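Local atomic coordinates of 2,5-dihydroxypyridine 5,6-dioxygenase (Pseudomonas putida KT2440, PDB entry 7CUP), a protein that catalyses the iron-dependent, dioxygen-using ring cleavage of 2,5-dihydroxypyridine between carbons 5 and 6 to give N-formylmaleamate during aerobic nicotinate degradation. Residues K253-D257 against P258-G262; L229-K233 against G234-G238; H14-L18 against S19-E23; A122-P125 against P126-A130; V335-G339 against D340-P344. All coordinates share one frame; numbering follows the deposited sequence.

Along the chain the order is interaction 3, 4, 2, 1, 5. Interaction 3 ends helix 5-18 and interaction 4 opens helix 126-131; their centres lie about 18 Å apart, and both flank the five-stranded parallel sheet. Interaction 2 is the hairpin of strands 227-232 and 235-240, and interaction 1 the loop between helix 243-253 and strand 263-269. These two touch: Tyr261 O probably takes a hydrogen bond from Ile236 N at 2.9 Å. Both lie near the iron, the side chains of Ile236 and Val260 each about 12 Å from it, whereas interactions 3 and 5 are structural joints away from it, interaction 3 about 44 Å from interaction 2 between centres and interaction 5 edging a separate antiparallel sheet.

Interaction 1. Residues K253-D257 against P258-G262; sequences KYFND and PEVYG
Asp257 OD1 accepts the backbone N-H of Glu259 at 3.0 Å, a nearly straight bond (170° at the hydrogen) that closes an Asx turn. The donor comes from above the carboxylate, 64° out of its plane. With CG anti to its own backbone N (chi1 -173°), the carboxylate folds forward over the start of the short 3-10 segment 258-261. The backbone of Asp257 adds a weak bond, its O taking Val260 N at 3.4 Å.

Next to these bonds, Val260 straddles the same carbonyl, with both its methyls against Asp257 O. Val260 CG1 also reaches back to Phe255 CB at 3.9 Å, while Val260 CG2 sits over the centre of the Tyr261 ring, 3.5 Å above its plane, in a CH-pi type of packing. Phe255 in turn holds Tyr254 CD2 over one face and meets Tyr251 edge-to-face. Beyond them stand Cys317 and Thr315, in the loop before the iron ligand His318.

Asp257 OD2, which is also bonded to Thr315 OG1, lies 3.9 Å from Glu259 OE2, the two carboxylate planes being inclined to each other. A water donates to Asp257 OD2 at 2.9 Å and stands close to Glu259 OE2 as well. Two like charges so near each other would be expected to raise the proton affinity of one of them, a cost that the donors from water and Thr315 probably offset.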
loop_
_atom_site.group_PDB
_atom_site.type_symbol
_atom_site.label_atom_id
_atom_site.label_comp_id
_atom_site.label_asym_id
_atom_site.label_seq_id
_atom_site.Cartn_x
_atom_site.Cartn_y
_atom_site.Cartn_z
ATOM N N LYS A 253 30.031 29.081 0.215
ATOM C CA LYS A 253 30.616 29.527 1.508
ATOM C C LYS A 253 29.878 28.832 2.664
ATOM O O LYS A 253 30.455 28.727 3.749
ATOM C CB LYS A 253 30.661 31.057 1.635
ATOM C CG LYS A 253 29.331 31.782 1.771
ATOM C CD LYS A 253 28.618 31.641 3.132
ATOM C CE LYS A 253 27.126 31.952 3.072
ATOM N NZ LYS A 253 26.275 30.855 3.599
ATOM N N TYR A 254 28.664 28.327 2.428
ATOM C CA TYR A 254 27.836 27.622 3.432
ATOM C C TYR A 254 28.660 26.539 4.118
ATOM O O TYR A 254 28.517 26.299 5.334
ATOM C CB TYR A 254 26.618 26.991 2.762
ATOM C CG TYR A 254 25.832 26.020 3.605
ATOM C CD1 TYR A 254 25.136 26.436 4.709
ATOM C CD2 TYR A 254 25.795 24.672 3.284
ATOM C CE1 TYR A 254 24.390 25.549 5.471
ATOM C CE2 TYR A 254 25.041 23.774 4.014
ATOM C CZ TYR A 254 24.342 24.212 5.120
ATOM O OH TYR A 254 23.596 23.329 5.841
ATOM N N PHE A 255 29.515 25.889 3.360
ATOM C CA PHE A 255 30.247 24.684 3.820
ATOM C C PHE A 255 31.460 25.106 4.646
ATOM O O PHE A 255 32.055 24.244 5.246
ATOM C CB PHE A 255 30.663 23.840 2.616
ATOM C CG PHE A 255 29.476 23.262 1.891
ATOM C CD1 PHE A 255 28.947 22.037 2.271
ATOM C CD2 PHE A 255 28.864 23.962 0.861
ATOM C CE1 PHE A 255 27.853 21.509 1.599
ATOM C CE2 PHE A 255 27.761 23.430 0.199
ATOM C CZ PHE A 255 27.246 22.213 0.581
ATOM N N ASN A 256 31.798 26.392 4.654
ATOM C CA ASN A 256 32.919 26.955 5.444
ATOM C C ASN A 256 34.138 26.038 5.312
ATOM O O ASN A 256 34.582 25.482 6.328
ATOM C CB ASN A 256 32.556 27.192 6.914
ATOM C CG ASN A 256 33.659 27.961 7.616
ATOM O OD1 ASN A 256 34.016 27.660 8.753
ATOM N ND2 ASN A 256 34.232 28.938 6.931
ATOM N N ASP A 257 34.640 25.892 4.089
ATOM C CA ASP A 257 35.750 24.973 3.753
ATOM C C ASP A 257 36.364 25.432 2.445
ATOM O O ASP A 257 35.683 25.471 1.425
ATOM C CB ASP A 257 35.277 23.528 3.625
ATOM C CG ASP A 257 36.399 22.511 3.450
ATOM O OD1 ASP A 257 37.579 22.930 3.311
ATOM O OD2 ASP A 257 36.075 21.293 3.422
ATOM N N PRO A 258 37.661 25.805 2.435
ATOM C CA PRO A 258 38.322 26.197 1.187
ATOM C C PRO A 258 38.453 25.078 0.144
ATOM O O PRO A 258 38.671 25.376 -1.004
ATOM C CB PRO A 258 39.694 26.735 1.639
ATOM C CG PRO A 258 39.890 26.237 3.052
ATOM C CD PRO A 258 38.510 25.982 3.624
ATOM N N GLU A 259 38.324 23.810 0.528
ATOM C CA GLU A 259 38.443 22.688 -0.450
ATOM C C GLU A 259 37.341 22.770 -1.514
ATOM O O GLU A 259 37.595 22.317 -2.638
ATOM C CB GLU A 259 38.366 21.354 0.272
ATOM C CG GLU A 259 39.592 21.055 1.106
ATOM C CD GLU A 259 39.629 19.615 1.590
ATOM O OE1 GLU A 259 40.715 19.171 2.028
ATOM O OE2 GLU A 259 38.574 18.925 1.504
ATOM N N VAL A 260 36.186 23.379 -1.201
ATOM C CA VAL A 260 34.986 23.406 -2.108
ATOM C C VAL A 260 35.395 24.013 -3.465
ATOM O O VAL A 260 34.834 23.583 -4.497
ATOM C CB VAL A 260 33.771 24.131 -1.484
ATOM C CG1 VAL A 260 33.457 23.610 -0.097
ATOM C CG2 VAL A 260 33.909 25.638 -1.408
ATOM N N TYR A 261 36.379 24.930 -3.487
ATOM C CA TYR A 261 36.752 25.725 -4.691
ATOM C C TYR A 261 37.708 24.947 -5.600
ATOM O O TYR A 261 38.070 25.447 -6.675
ATOM C CB TYR A 261 37.308 27.096 -4.280
ATOM C CG TYR A 261 36.339 27.886 -3.450
ATOM C CD1 TYR A 261 35.180 28.392 -4.019
ATOM C CD2 TYR A 261 36.533 28.058 -2.087
ATOM C CE1 TYR A 261 34.257 29.083 -3.259
ATOM C CE2 TYR A 261 35.606 28.727 -1.301
ATOM C CZ TYR A 261 34.463 29.242 -1.893
ATOM O OH TYR A 261 33.527 29.890 -1.137
ATOM N N GLY A 262 38.093 23.736 -5.226
ATOM C CA GLY A 262 39.034 22.958 -6.049
ATOM C C GLY A 262 38.373 22.396 -7.302
ATOM O O GLY A 262 37.283 21.819 -7.192
HETATM O O HOH W 1 37.631 18.851 3.738
#

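Interaction 2. Residues L229-K233 against G234-G238; sequences LEIEK and GFITG
Glu230 O is gripped by two successive backbone donors, Thr237 N at 2.7 Å and Gly238 N at 3.2 Å. Glu230 N answers with a bond to Gly238 O. Two residues facing one in this way make a classic beta bulge, and the register slips by one before Ile231. Nearer the turn, Glu232 N meets Phe235 O at 2.8 Å, in the carbonyl plane, whereas the return bond from Phe235 N comes to Glu232 O from well above its plane.

Thr237 carries OG1 between its backbone N and carbonyl carbon (chi1 58°), which places the hydroxyl 3.2 Å from Glu232 OE2 and equally near Glu230 O. The side chains of Glu232 and Thr237 cross at about a right angle. On the other face Ile231 CG1 packs on Ile236 CG1 at 4.0 Å, and Ile231 CG2 lies against Phe235 O. Leu208 and Ala204 also touch Ile231, so an alanine here would probably open a gap between Ile236 and strand 207-210. Phe235 brings CD1, at the ring edge, to Lys233 O at 3.3 Å. Lys233 and Gly234 both have positive phi, as a type I' turn requires, and the whole is a tight two-residue beta hairpin with a classic bulge in its arms.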
loop_
_atom_site.group_PDB
_atom_site.type_symbol
_atom_site.label_atom_id
_atom_site.label_comp_id
_atom_site.label_asym_id
_atom_site.label_seq_id
_atom_site.Cartn_x
_atom_site.Cartn_y
_atom_site.Cartn_z
ATOM N N LEU A 229 34.253 32.409 -13.628
ATOM C CA LEU A 229 35.119 31.749 -12.617
ATOM C C LEU A 229 36.586 31.955 -13.014
ATOM O O LEU A 229 36.986 31.551 -14.131
ATOM C CB LEU A 229 34.789 30.257 -12.539
ATOM C CG LEU A 229 33.308 29.931 -12.396
ATOM C CD1 LEU A 229 33.075 28.445 -12.565
ATOM C CD2 LEU A 229 32.810 30.398 -11.051
ATOM N N GLU A 230 37.340 32.593 -12.126
ATOM C CA GLU A 230 38.812 32.755 -12.253
ATOM C C GLU A 230 39.435 31.627 -11.433
ATOM O O GLU A 230 39.069 31.477 -10.232
ATOM C CB GLU A 230 39.242 34.162 -11.823
ATOM C CG GLU A 230 38.805 35.237 -12.808
ATOM C CD GLU A 230 38.491 36.600 -12.200
ATOM O OE1 GLU A 230 38.842 36.835 -11.016
ATOM O OE2 GLU A 230 37.882 37.437 -12.915
ATOM N N ILE A 231 40.288 30.844 -12.087
ATOM C CA ILE A 231 40.953 29.631 -11.526
ATOM C C ILE A 231 42.465 29.879 -11.502
ATOM O O ILE A 231 43.018 30.264 -12.547
ATOM C CB ILE A 231 40.575 28.400 -12.372
ATOM C CG1 ILE A 231 39.068 28.122 -12.278
ATOM C CG2 ILE A 231 41.393 27.181 -11.983
ATOM C CD1 ILE A 231 38.480 27.660 -13.587
ATOM N N GLU A 232 43.101 29.650 -10.356
ATOM C CA GLU A 232 44.575 29.748 -10.196
ATOM C C GLU A 232 45.044 28.514 -9.424
ATOM O O GLU A 232 44.475 28.218 -8.332
ATOM C CB GLU A 232 44.962 31.060 -9.505
ATOM C CG GLU A 232 44.655 32.305 -10.325
ATOM C CD GLU A 232 44.555 33.569 -9.484
ATOM O OE1 GLU A 232 45.356 33.708 -8.540
ATOM O OE2 GLU A 232 43.653 34.390 -9.745
ATOM N N LYS A 233 46.015 27.807 -9.998
ATOM C CA LYS A 233 46.667 26.645 -9.359
ATOM C C LYS A 233 45.544 25.706 -8.908
ATOM O O LYS A 233 45.476 25.394 -7.710
ATOM C CB LYS A 233 47.539 27.105 -8.189
ATOM C CG LYS A 233 48.686 28.049 -8.541
ATOM C CD LYS A 233 49.382 28.640 -7.309
ATOM C CE LYS A 233 48.565 29.718 -6.616
ATOM N NZ LYS A 233 48.763 29.718 -5.147
ATOM N N GLY A 234 44.642 25.370 -9.831
ATOM C CA GLY A 234 43.614 24.327 -9.637
ATOM C C GLY A 234 42.454 24.739 -8.746
ATOM O O GLY A 234 41.624 23.853 -8.462
ATOM N N PHE A 235 42.369 26.000 -8.318
ATOM C CA PHE A 235 41.279 26.494 -7.446
ATOM C C PHE A 235 40.559 27.702 -8.072
ATOM O O PHE A 235 41.175 28.574 -8.706
ATOM C CB PHE A 235 41.819 26.824 -6.056
ATOM C CG PHE A 235 42.068 25.612 -5.201
ATOM C CD1 PHE A 235 43.184 24.822 -5.413
ATOM C CD2 PHE A 235 41.161 25.232 -4.231
ATOM C CE1 PHE A 235 43.405 23.682 -4.658
ATOM C CE2 PHE A 235 41.406 24.115 -3.449
ATOM C CZ PHE A 235 42.522 23.339 -3.669
ATOM N N ILE A 236 39.243 27.750 -7.879
ATOM C CA ILE A 236 38.405 28.949 -8.144
ATOM C C ILE A 236 38.787 30.013 -7.112
ATOM O O ILE A 236 38.630 29.776 -5.904
ATOM C CB ILE A 236 36.898 28.600 -8.105
ATOM C CG1 ILE A 236 36.511 27.615 -9.210
ATOM C CG2 ILE A 236 36.074 29.874 -8.180
ATOM C CD1 ILE A 236 35.191 26.889 -8.960
ATOM N N THR A 237 39.282 31.159 -7.569
ATOM C CA THR A 237 39.676 32.286 -6.681
ATOM C C THR A 237 38.725 33.461 -6.876
ATOM O O THR A 237 38.695 34.346 -5.994
ATOM C CB THR A 237 41.133 32.679 -6.930
ATOM O OG1 THR A 237 41.186 33.004 -8.321
ATOM C CG2 THR A 237 42.082 31.560 -6.552
ATOM N N GLY A 238 37.934 33.454 -7.943
ATOM C CA GLY A 238 36.950 34.515 -8.183
ATOM C C GLY A 238 35.673 33.942 -8.757
ATOM O O GLY A 238 35.787 33.141 -9.672
#

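Interaction 3. Residues H14-L18 against S19-E23; sequences HVLKL and SRVDE
Ser19 OG donates to Val15 O at 3.0 Å, and Ser19 N donates to the same oxygen from the opposite face of its carbonyl plane. One torsion permits this double grip: chi1 of -69° sets the hydroxyl beside the backbone N, opposite the carbonyl carbon, and turns it back along the helix. The buried hydroxyl oxygen has a second partner, since Ala181 N also bonds to it. The bond from Ser19 N is bent, 138° at the hydrogen.

Helix 5-18 then ends in a Schellman motif. Arg20, with its phi of 67°, is the C-prime residue; Val21 N reaches back to Leu16 O at 2.9 Å, and Arg20 N bonds to Lys17 O.

The apolar side of the motif belongs to Val21 and Leu16. Val21 holds CG1 anti to its backbone N, which leaves CG2 to lie alongside the helix end, 4.0 Å from Leu16 CB and closer still to Leu16 O. Leu96 of strand 96-99 touches both residues. The side chain of Arg20 bends at chi3 and carries its guanidinium group to a salt bridge with Asp182. Within the helix, Leu18 CG sits 4.1 Å above the ring of His14, one turn earlier, offset toward its rim.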
loop_
_atom_site.group_PDB
_atom_site.type_symbol
_atom_site.label_atom_id
_atom_site.label_comp_id
_atom_site.label_asym_id
_atom_site.label_seq_id
_atom_site.Cartn_x
_atom_site.Cartn_y
_atom_site.Cartn_z
ATOM N N HIS A 14 18.097 -6.461 -21.000
ATOM C CA HIS A 14 19.058 -5.950 -22.017
ATOM C C HIS A 14 20.349 -5.463 -21.342
ATOM O O HIS A 14 21.453 -5.941 -21.708
ATOM C CB HIS A 14 18.405 -4.873 -22.887
ATOM C CG HIS A 14 19.387 -4.140 -23.742
ATOM N ND1 HIS A 14 19.802 -4.627 -24.960
ATOM C CD2 HIS A 14 19.999 -2.950 -23.583
ATOM C CE1 HIS A 14 20.650 -3.784 -25.507
ATOM N NE2 HIS A 14 20.787 -2.740 -24.682
ATOM N N VAL A 15 20.234 -4.609 -20.331
ATOM C CA VAL A 15 21.407 -3.968 -19.673
ATOM C C VAL A 15 22.155 -5.014 -18.828
ATOM O O VAL A 15 23.380 -4.951 -18.821
ATOM C CB VAL A 15 20.976 -2.710 -18.888
ATOM C CG1 VAL A 15 22.151 -2.072 -18.154
ATOM C CG2 VAL A 15 20.312 -1.703 -19.841
ATOM N N LEU A 16 21.474 -5.941 -18.149
ATOM C CA LEU A 16 22.158 -7.016 -17.373
ATOM C C LEU A 16 22.908 -7.978 -18.330
ATOM O O LEU A 16 24.025 -8.341 -18.018
ATOM C CB LEU A 16 21.129 -7.759 -16.530
ATOM C CG LEU A 16 20.521 -6.976 -15.362
ATOM C CD1 LEU A 16 19.643 -7.919 -14.561
ATOM C CD2 LEU A 16 21.555 -6.344 -14.471
ATOM N N LYS A 17 22.341 -8.291 -19.492
ATOM C CA LYS A 17 23.031 -9.063 -20.563
ATOM C C LYS A 17 24.304 -8.324 -21.010
ATOM O O LYS A 17 25.382 -8.941 -20.985
ATOM C CB LYS A 17 22.080 -9.333 -21.728
ATOM C CG LYS A 17 21.772 -10.803 -21.927
ATOM C CD LYS A 17 20.898 -11.119 -23.122
ATOM C CE LYS A 17 19.470 -11.394 -22.705
ATOM N NZ LYS A 17 18.544 -11.382 -23.859
ATOM N N LEU A 18 24.210 -7.046 -21.361
ATOM C CA LEU A 18 25.407 -6.277 -21.754
ATOM C C LEU A 18 26.400 -6.296 -20.593
ATOM O O LEU A 18 27.606 -6.251 -20.846
ATOM C CB LEU A 18 25.003 -4.848 -22.121
ATOM C CG LEU A 18 24.313 -4.696 -23.469
ATOM C CD1 LEU A 18 23.860 -3.254 -23.684
ATOM C CD2 LEU A 18 25.232 -5.158 -24.601
ATOM N N SER A 19 25.906 -6.336 -19.361
ATOM C CA SER A 19 26.717 -6.390 -18.117
ATOM C C SER A 19 27.224 -7.816 -17.822
ATOM O O SER A 19 27.756 -8.029 -16.719
ATOM C CB SER A 19 25.929 -5.831 -16.938
ATOM O OG SER A 19 25.727 -4.439 -17.060
ATOM N N ARG A 20 27.032 -8.768 -18.732
ATOM C CA ARG A 20 27.562 -10.157 -18.663
ATOM C C ARG A 20 26.915 -10.926 -17.513
ATOM O O ARG A 20 27.549 -11.838 -16.932
ATOM C CB ARG A 20 29.099 -10.148 -18.649
ATOM C CG ARG A 20 29.673 -9.777 -20.014
ATOM C CD ARG A 20 31.143 -10.082 -20.277
ATOM N NE ARG A 20 31.789 -8.878 -20.802
ATOM C CZ ARG A 20 31.608 -8.344 -22.022
ATOM N NH1 ARG A 20 30.794 -8.916 -22.896
ATOM N NH2 ARG A 20 32.250 -7.232 -22.362
ATOM N N VAL A 21 25.652 -10.640 -17.219
ATOM C CA VAL A 21 24.884 -11.478 -16.262
ATOM C C VAL A 21 24.362 -12.689 -17.021
ATOM O O VAL A 21 23.793 -12.516 -18.089
ATOM C CB VAL A 21 23.734 -10.698 -15.630
ATOM C CG1 VAL A 21 22.832 -11.595 -14.829
ATOM C CG2 VAL A 21 24.264 -9.542 -14.808
ATOM N N ASP A 22 24.549 -13.876 -16.462
ATOM C CA ASP A 22 24.004 -15.150 -17.001
ATOM C C ASP A 22 23.887 -16.111 -15.827
ATOM O O ASP A 22 24.081 -15.683 -14.674
ATOM C CB ASP A 22 24.877 -15.704 -18.142
ATOM C CG ASP A 22 26.311 -15.989 -17.726
ATOM O OD1 ASP A 22 26.545 -16.312 -16.541
ATOM O OD2 ASP A 22 27.198 -15.807 -18.582
ATOM N N GLU A 23 23.640 -17.375 -16.119
ATOM C CA GLU A 23 23.370 -18.415 -15.104
ATOM C C GLU A 23 24.606 -18.625 -14.229
ATOM O O GLU A 23 24.458 -19.273 -13.221
ATOM C CB GLU A 23 22.908 -19.720 -15.766
ATOM C CG GLU A 23 24.013 -20.510 -16.440
ATOM C CD GLU A 23 24.513 -19.957 -17.768
ATOM O OE1 GLU A 23 23.790 -19.141 -18.401
ATOM O OE2 GLU A 23 25.630 -20.338 -18.178
#

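Interaction 4. Residues A122-P125 against P126-A130; sequences AVEP and PEVLA
Pro125 O receives Leu129 N at 3.0 Å, a straight bond (167° at the hydrogen) directed nearly along the C=O axis. The same oxygen lies 2.9 Å from Val128 N, but that bond is bent and weak. Pro125 thus stands at the N-cap position, its carbonyl starting the hydrogen bonding of helix 126-131. Pro126 follows in the first turn, where its lack of an N-H costs nothing because no acceptor precedes it in the helix.

The side chains close round this junction. Val128 stands with CG1 anti to its backbone N (chi1 171°), and its two methyls divide their partners. CG1 packs on Glu124 CB at 3.9 Å, and CG2 on the ring of Pro125, with CD 4.0 Å away; the two side chains meet at a slant. Leu129 lays CG 3.6 Å from Glu124 O and as near to Pro125 O. Replacing Leu129 with a serine would probably uncover these two carbonyls and take away part of the packing on Met11 of helix 5-18.

Further out, the carboxylate of Glu124 is held by backbone N-H groups at the start of helix 290-294 and just before it: OE2 accepts Met288 N, while OE1 has weak bonds from Cys289 N and Met290 N. Glu127 OE2 takes Val3 N near the chain start, and Asn63 of a third subunit packs on Glu127. The loop 122-125 with its N-cap proline forms the beta-to-alpha connection from the C-terminal end of strand 118-121 of the parallel sheet into helix 126-131.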
loop_
_atom_site.group_PDB
_atom_site.type_symbol
_atom_site.label_atom_id
_atom_site.label_comp_id
_atom_site.label_asym_id
_atom_site.label_seq_id
_atom_site.Cartn_x
_atom_site.Cartn_y
_atom_site.Cartn_z
ATOM N N ALA A 122 21.607 2.696 -11.169
ATOM C CA ALA A 122 20.339 2.812 -11.934
ATOM C C ALA A 122 19.312 3.517 -11.038
ATOM O O ALA A 122 18.663 2.818 -10.252
ATOM C CB ALA A 122 19.831 1.450 -12.389
ATOM N N VAL A 123 19.228 4.850 -11.119
ATOM C CA VAL A 123 18.394 5.635 -10.169
ATOM C C VAL A 123 17.509 6.619 -10.936
ATOM O O VAL A 123 16.509 7.085 -10.331
ATOM C CB VAL A 123 19.250 6.339 -9.108
ATOM C CG1 VAL A 123 19.759 5.342 -8.091
ATOM C CG2 VAL A 123 20.386 7.163 -9.707
ATOM N N GLU A 124 17.835 6.900 -12.199
ATOM C CA GLU A 124 17.040 7.857 -13.002
ATOM C C GLU A 124 15.694 7.210 -13.279
ATOM O O GLU A 124 15.555 5.982 -13.252
ATOM C CB GLU A 124 17.727 8.263 -14.309
ATOM C CG GLU A 124 18.955 9.123 -14.131
ATOM C CD GLU A 124 18.772 10.498 -13.515
ATOM O OE1 GLU A 124 18.863 11.471 -14.265
ATOM O OE2 GLU A 124 18.675 10.586 -12.258
ATOM N N PRO A 125 14.656 8.034 -13.543
ATOM C CA PRO A 125 13.323 7.517 -13.853
ATOM C C PRO A 125 13.299 6.573 -15.060
ATOM O O PRO A 125 14.062 6.736 -16.015
ATOM C CB PRO A 125 12.501 8.784 -14.179
ATOM C CG PRO A 125 13.290 9.960 -13.649
ATOM C CD PRO A 125 14.730 9.503 -13.593
ATOM N N PRO A 126 12.403 5.569 -15.077
ATOM C CA PRO A 126 12.339 4.601 -16.179
ATOM C C PRO A 126 12.309 5.230 -17.579
ATOM O O PRO A 126 12.934 4.695 -18.476
ATOM C CB PRO A 126 11.016 3.859 -15.922
ATOM C CG PRO A 126 10.827 3.946 -14.415
ATOM C CD PRO A 126 11.441 5.267 -14.000
ATOM N N GLU A 127 11.610 6.359 -17.755
ATOM C CA GLU A 127 11.498 6.999 -19.088
ATOM C C GLU A 127 12.896 7.479 -19.548
ATOM O O GLU A 127 13.184 7.463 -20.769
ATOM C CB GLU A 127 10.463 8.129 -19.076
ATOM C CG GLU A 127 9.032 7.654 -18.810
ATOM C CD GLU A 127 8.737 7.024 -17.449
ATOM O OE1 GLU A 127 9.429 7.407 -16.454
ATOM O OE2 GLU A 127 7.822 6.127 -17.381
ATOM N N VAL A 128 13.710 7.973 -18.627
ATOM C CA VAL A 128 15.080 8.465 -18.920
ATOM C C VAL A 128 15.933 7.234 -19.215
ATOM O O VAL A 128 16.745 7.290 -20.168
ATOM C CB VAL A 128 15.620 9.270 -17.727
ATOM C CG1 VAL A 128 17.106 9.622 -17.874
ATOM C CG2 VAL A 128 14.780 10.513 -17.510
ATOM N N LEU A 129 15.747 6.172 -18.428
ATOM C CA LEU A 129 16.464 4.899 -18.644
ATOM C C LEU A 129 16.167 4.381 -20.062
ATOM O O LEU A 129 17.101 3.821 -20.679
ATOM C CB LEU A 129 16.072 3.864 -17.587
ATOM C CG LEU A 129 16.504 4.113 -16.141
ATOM C CD1 LEU A 129 16.145 2.913 -15.305
ATOM C CD2 LEU A 129 17.989 4.399 -16.033
ATOM N N ALA A 130 14.932 4.531 -20.568
ATOM C CA ALA A 130 14.531 4.032 -21.914
ATOM C C ALA A 130 15.150 4.906 -22.996
ATOM O O ALA A 130 15.665 4.350 -23.988
ATOM C CB ALA A 130 13.035 3.963 -22.079
#

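Interaction 5. Residues V335-G339 against D340-P344; sequences VVLAG and DVVAP
Leu337 and Val342 cross at about a right angle, with Leu337 CG set against Val342 CG2 at 4.0 Å. Val342 places CG2 between its backbone N and carbonyl carbon, which also brings that methyl to 3.5 Å from Val335 O. Asp340 shares the face of Leu337 but takes no part in this crossing: its CG is anti to the backbone N (chi1 -169°), and the carboxylate leads away from the strand opposite.

Val336 and Val341 occupy the other face as a non-hydrogen-bonded pair. Their CG2 methyls approach only to 4.5 Å, and the closer fit is between side chain and backbone, with Val336 CG1 at 3.3 Å from Asp340 O. Trp268 touches Val336, and Tyr296 touches Val341. Val335 CB and CG1 lie against Ala343 O, although the side chain sets off away from the segment 340-344; Leu148 of helix 136-151 also packs on it.

The backbone holds these side chains in place. Val335 O accepts two successive N-H groups from the same face of its plane, Val342 N at 2.8 Å and Ala343 N at 3.2 Å. Leu337 N gives a bond of 2.8 Å to Asp340 O in the carbonyl plane, and Asp340 N returns one to Leu337 O from well above the plane of the Leu337 carbonyl. Ala338 and Gly339 between them have positive phi, giving a type I' turn. On its other side the strand pairs with 327-330, where Val335 and Val336 both face Ile328 in a classic beta bulge. A two-residue hairpin of this kind supplies strand 340-341, the outermost within this chain of an antiparallel sheet.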
loop_
_atom_site.group_PDB
_atom_site.type_symbol
_atom_site.label_atom_id
_atom_site.label_comp_id
_atom_site.label_asym_id
_atom_site.label_seq_id
_atom_site.Cartn_x
_atom_site.Cartn_y
_atom_site.Cartn_z
ATOM N N VAL A 335 39.136 18.072 -29.834
ATOM C CA VAL A 335 38.196 16.910 -29.764
ATOM C C VAL A 335 36.766 17.436 -29.938
ATOM O O VAL A 335 35.918 16.717 -30.516
ATOM C CB VAL A 335 38.377 16.081 -28.475
ATOM C CG1 VAL A 335 39.623 15.205 -28.549
ATOM C CG2 VAL A 335 38.398 16.933 -27.213
ATOM N N VAL A 336 36.525 18.670 -29.496
ATOM C CA VAL A 336 35.241 19.397 -29.692
ATOM C C VAL A 336 35.557 20.797 -30.244
ATOM O O VAL A 336 36.476 21.442 -29.721
ATOM C CB VAL A 336 34.466 19.467 -28.361
ATOM C CG1 VAL A 336 33.073 20.051 -28.519
ATOM C CG2 VAL A 336 34.389 18.097 -27.697
ATOM N N LEU A 337 34.789 21.237 -31.233
ATOM C CA LEU A 337 34.776 22.635 -31.755
ATOM C C LEU A 337 33.342 23.159 -31.730
ATOM O O LEU A 337 32.499 22.508 -32.367
ATOM C CB LEU A 337 35.284 22.638 -33.205
ATOM C CG LEU A 337 36.766 22.334 -33.391
ATOM C CD1 LEU A 337 37.113 22.293 -34.874
ATOM C CD2 LEU A 337 37.617 23.341 -32.644
ATOM N N ALA A 338 33.114 24.318 -31.094
ATOM C CA ALA A 338 31.803 25.008 -31.004
ATOM C C ALA A 338 30.732 24.022 -30.510
ATOM O O ALA A 338 29.641 23.998 -31.076
ATOM C CB ALA A 338 31.431 25.585 -32.350
ATOM N N GLY A 339 31.070 23.210 -29.504
ATOM C CA GLY A 339 30.162 22.233 -28.881
ATOM C C GLY A 339 29.887 21.038 -29.780
ATOM O O GLY A 339 28.988 20.268 -29.425
ATOM N N ASP A 340 30.625 20.858 -30.889
ATOM C CA ASP A 340 30.499 19.642 -31.740
ATOM C C ASP A 340 31.743 18.748 -31.629
ATOM O O ASP A 340 32.880 19.268 -31.685
ATOM C CB ASP A 340 30.222 19.935 -33.210
ATOM C CG ASP A 340 29.832 18.657 -33.937
ATOM O OD1 ASP A 340 29.729 17.608 -33.264
ATOM O OD2 ASP A 340 29.655 18.701 -35.157
ATOM N N VAL A 341 31.510 17.440 -31.488
ATOM C CA VAL A 341 32.573 16.399 -31.387
ATOM C C VAL A 341 33.207 16.228 -32.773
ATOM O O VAL A 341 32.473 15.920 -33.718
ATOM C CB VAL A 341 32.003 15.071 -30.865
ATOM C CG1 VAL A 341 33.069 13.992 -30.865
ATOM C CG2 VAL A 341 31.427 15.222 -29.468
ATOM N N VAL A 342 34.514 16.447 -32.883
ATOM C CA VAL A 342 35.244 16.374 -34.190
ATOM C C VAL A 342 36.277 15.237 -34.167
ATOM O O VAL A 342 36.553 14.708 -35.234
ATOM C CB VAL A 342 35.882 17.722 -34.585
ATOM C CG1 VAL A 342 34.811 18.736 -34.953
ATOM C CG2 VAL A 342 36.814 18.287 -33.526
ATOM N N ALA A 343 36.802 14.840 -33.012
ATOM C CA ALA A 343 37.814 13.767 -32.937
ATOM C C ALA A 343 37.701 13.060 -31.597
ATOM O O ALA A 343 37.406 13.720 -30.607
ATOM C CB ALA A 343 39.189 14.358 -33.102
ATOM N N PRO A 344 37.964 11.733 -31.520
ATOM C CA PRO A 344 38.232 10.900 -32.683
ATOM C C PRO A 344 37.031 10.765 -33.612
ATOM O O PRO A 344 35.891 10.906 -33.176
ATOM C CB PRO A 344 38.501 9.479 -32.151
ATOM C CG PRO A 344 38.670 9.631 -30.662
ATOM C CD PRO A 344 38.026 10.950 -30.280
#